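DUTPase (Streptococcus mutans, PDB 3H6X) probably hydrolyses dUTP to dUMP and diphosphate, as a trimeric member of the dUTPase family with a jelly-roll beta-barrel. Local coordinates at residues 30-35 / 118-123. Numbering follows the deposited sequence.
Sequences YDLKVA and RVVQGV
An antiparallel strand pair of the dUTPase jelly-roll, with a beta bulge near one end, joins Tyr-30 to Gly-122 through two nearly straight backbone bonds: Tyr-30 N to Gly-122 O and Gly-122 N to Tyr-30 O, each 2.8 Å. Gly-122 brings no side chain to the face that Tyr-30 and Leu-32 share, and Leu-32 CD1 settles 3.8 Å from Gly-122 N. The Tyr-30 ring turns its edge to Gly-122 O, while its hydroxyl bonds to Ile-130 N of the second subunit, a polar partner for a buried phenol. Leu-32 N bonds to Val-120 O, but Leu-32 O accepts from Val-119 N (2.9 Å), and the register slips by one residue, pairing Lys-33 with Arg-118. Strand 30-33 is outermost, within this chain, in the four-stranded sheet. Val-119, the bulge's extra residue, meets Val-34 crosswise (Val-34 CG2 to Val-119 CB, 3.8 Å), backed by Met-103 and Val-48. Partly exposed Asp-31 and Arg-118 suit the other face: Arg-118 CD lies 3.6 Å from Asp-31 CB, and the bend at chi3 (-76°) turns NH1 to Asp-31 OD2 in a weak, 3.4 Å salt bridge, the Asp-31 carboxylate nearly perpendicular to the guanidinium; Glu-23 is the stronger partner of NH1.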
ATOM      1  N   TYR B  30      -0.225   0.656 -14.649  1.00  5.29           N
ATOM      2  CA  TYR B  30      -0.730  -0.137 -15.770  1.00  5.50           C
ATOM      3  C   TYR B  30      -1.956  -0.868 -15.286  1.00  7.15           C
ATOM      4  O   TYR B  30      -1.916  -1.530 -14.257  1.00  7.00           O
ATOM      5  CB  TYR B  30       0.332  -1.158 -16.216  1.00  6.74           C
ATOM      6  CG  TYR B  30       1.480  -0.476 -16.914  1.00  5.81           C
ATOM      7  CD1 TYR B  30       2.542   0.051 -16.191  1.00  6.47           C
ATOM      8  CD2 TYR B  30       1.478  -0.317 -18.302  1.00  7.75           C
ATOM      9  CE1 TYR B  30       3.574   0.720 -16.829  1.00  7.30           C
ATOM     10  CE2 TYR B  30       2.507   0.348 -18.948  1.00  7.23           C
ATOM     11  CZ  TYR B  30       3.546   0.863 -18.203  1.00  7.45           C
ATOM     12  OH  TYR B  30       4.571   1.523 -18.824  1.00  7.40           O
ATOM     13  N   ASP B  31      -3.060  -0.747 -16.019  1.00  7.49           N
ATOM     14  CA  ASP B  31      -4.319  -1.306 -15.516  1.00  8.18           C
ATOM     15  C   ASP B  31      -4.460  -2.775 -15.899  1.00  9.61           C
ATOM     16  O   ASP B  31      -4.636  -3.100 -17.071  1.00 11.31           O
ATOM     17  CB  ASP B  31      -5.505  -0.486 -16.035  1.00 12.06           C
ATOM     18  CG  ASP B  31      -5.500   0.946 -15.496  1.00 13.90           C
ATOM     19  OD1 ASP B  31      -5.297   1.121 -14.275  1.00 15.94           O
ATOM     20  OD2 ASP B  31      -5.724   1.882 -16.286  1.00 18.76           O
ATOM     21  N   LEU B  32      -4.387  -3.651 -14.898  1.00  6.23           N
ATOM     22  CA  LEU B  32      -4.593  -5.080 -15.103  1.00  5.56           C
ATOM     23  C   LEU B  32      -6.089  -5.388 -15.107  1.00  7.31           C
ATOM     24  O   LEU B  32      -6.881  -4.721 -14.436  1.00  7.07           O
ATOM     25  CB  LEU B  32      -3.866  -5.903 -14.019  1.00  5.42           C
ATOM     26  CG  LEU B  32      -2.353  -6.069 -14.201  1.00  7.04           C
ATOM     27  CD1 LEU B  32      -1.601  -4.807 -13.811  1.00  8.53           C
ATOM     28  CD2 LEU B  32      -1.866  -7.240 -13.350  1.00  5.63           C
ATOM     29  N   LYS B  33      -6.472  -6.397 -15.880  1.00  6.19           N
ATOM     30  CA  LYS B  33      -7.885  -6.687 -16.105  1.00  8.20           C
ATOM     31  C   LYS B  33      -8.238  -8.093 -15.642  1.00  9.00           C
ATOM     32  O   LYS B  33      -7.359  -8.925 -15.447  1.00  8.38           O
ATOM     33  CB  LYS B  33      -8.205  -6.545 -17.593  1.00  6.91           C
ATOM     34  CG  LYS B  33      -8.158  -5.095 -18.093  1.00  9.06           C
ATOM     35  CD  LYS B  33      -8.266  -5.026 -19.617  1.00 11.46           C
ATOM     36  CE  LYS B  33      -8.381  -3.570 -20.079  1.00 15.82           C
ATOM     37  NZ  LYS B  33      -8.409  -3.474 -21.575  1.00 20.86           N
ATOM     38  N   VAL B  34      -9.539  -8.327 -15.452  1.00  6.64           N
ATOM     39  CA  VAL B  34     -10.068  -9.620 -15.058  1.00  7.55           C
ATOM     40  C   VAL B  34     -10.036 -10.566 -16.244  1.00  7.44           C
ATOM     41  O   VAL B  34     -10.578 -10.246 -17.283  1.00  9.97           O
ATOM     42  CB  VAL B  34     -11.519  -9.440 -14.540  1.00  8.31           C
ATOM     43  CG1 VAL B  34     -12.147 -10.790 -14.237  1.00  9.28           C
ATOM     44  CG2 VAL B  34     -11.507  -8.546 -13.283  1.00  8.85           C
ATOM     45  N   ALA B  35      -9.392 -11.728 -16.099  1.00  6.97           N
ATOM     46  CA  ALA B  35      -9.123 -12.587 -17.267  1.00  8.69           C
ATOM     47  C   ALA B  35     -10.350 -13.395 -17.683  1.00 10.64           C
ATOM     48  O   ALA B  35     -10.536 -13.739 -18.848  1.00 11.63           O
ATOM     49  CB  ALA B  35      -7.976 -13.527 -16.976  1.00  9.09           C
ATOM     50  N   ARG B 118     -11.257  -3.654 -15.509  1.00  8.30           N
ATOM     51  CA  ARG B 118     -10.003  -3.312 -14.839  1.00  8.12           C
ATOM     52  C   ARG B 118     -10.139  -3.538 -13.338  1.00  9.96           C
ATOM     53  O   ARG B 118     -11.155  -3.199 -12.738  1.00 11.95           O
ATOM     54  CB  ARG B 118      -9.614  -1.864 -15.158  1.00  9.51           C
ATOM     55  CG  ARG B 118      -9.335  -1.665 -16.638  1.00  9.43           C
ATOM     56  CD  ARG B 118      -8.994  -0.219 -16.935  1.00 13.35           C
ATOM     57  NE  ARG B 118     -10.181   0.632 -16.918  1.00 14.15           N
ATOM     58  CZ  ARG B 118     -10.128   1.959 -16.958  1.00 19.73           C
ATOM     59  NH1 ARG B 118      -8.948   2.571 -17.033  1.00 14.21           N
ATOM     60  NH2 ARG B 118     -11.256   2.664 -16.932  1.00 13.06           N
ATOM     61  N   VAL B 119      -9.120  -4.116 -12.728  1.00  6.60           N
ATOM     62  CA  VAL B 119      -9.250  -4.567 -11.337  1.00  7.76           C
ATOM     63  C   VAL B 119      -8.154  -4.021 -10.415  1.00  8.15           C
ATOM     64  O   VAL B 119      -8.437  -3.642  -9.282  1.00  7.16           O
ATOM     65  CB  VAL B 119      -9.369  -6.119 -11.235  1.00  7.51           C
ATOM     66  CG1 VAL B 119      -8.082  -6.820 -11.726  1.00  8.65           C
ATOM     67  CG2 VAL B 119      -9.723  -6.537  -9.800  1.00  9.37           C
ATOM     68  N   VAL B 120      -6.912  -3.968 -10.892  1.00  6.00           N
ATOM     69  CA  VAL B 120      -5.857  -3.367 -10.083  1.00  5.16           C
ATOM     70  C   VAL B 120      -4.920  -2.575 -10.988  1.00  6.80           C
ATOM     71  O   VAL B 120      -4.987  -2.712 -12.205  1.00  7.90           O
ATOM     72  CB  VAL B 120      -5.019  -4.404  -9.280  1.00  6.27           C
ATOM     73  CG1 VAL B 120      -5.868  -5.084  -8.200  1.00  8.12           C
ATOM     74  CG2 VAL B 120      -4.412  -5.422 -10.217  1.00  7.01           C
ATOM     75  N   GLN B 121      -4.095  -1.705 -10.411  1.00  6.43           N
ATOM     76  CA  GLN B 121      -3.077  -1.027 -11.210  1.00  6.15           C
ATOM     77  C   GLN B 121      -1.682  -1.455 -10.774  1.00  7.15           C
ATOM     78  O   GLN B 121      -1.403  -1.580  -9.589  1.00 10.12           O
ATOM     79  CB  GLN B 121      -3.220   0.480 -11.111  1.00  8.57           C
ATOM     80  CG  GLN B 121      -3.186   1.032  -9.720  1.00  8.51           C
ATOM     81  CD  GLN B 121      -3.636   2.496  -9.686  1.00 14.21           C
ATOM     82  OE1 GLN B 121      -3.186   3.290 -10.487  1.00 14.80           O
ATOM     83  NE2 GLN B 121      -4.526   2.838  -8.763  1.00 11.96           N
ATOM     84  N   GLY B 122      -0.811  -1.704 -11.743  1.00  5.92           N
ATOM     85  CA  GLY B 122       0.534  -2.153 -11.427  1.00  5.73           C
ATOM     86  C   GLY B 122       1.563  -1.063 -11.705  1.00  6.76           C
ATOM     87  O   GLY B 122       1.536  -0.432 -12.761  1.00  7.28           O
ATOM     88  N   VAL B 123       2.473  -0.858 -10.756  1.00  5.44           N
ATOM     89  CA  VAL B 123       3.535   0.135 -10.891  1.00  4.58           C
ATOM     90  C   VAL B 123       4.894  -0.544 -10.706  1.00  5.58           C
ATOM     91  O   VAL B 123       5.106  -1.250  -9.726  1.00  6.55           O
ATOM     92  CB  VAL B 123       3.389   1.264  -9.844  1.00  4.36           C
ATOM     93  CG1 VAL B 123       4.469   2.330 -10.064  1.00  6.09           C
ATOM     94  CG2 VAL B 123       1.983   1.887  -9.901  1.00  5.46           C
TER
HETATM   95  O   HOH W   1      -5.337   3.682 -12.301  1.00 19.33           O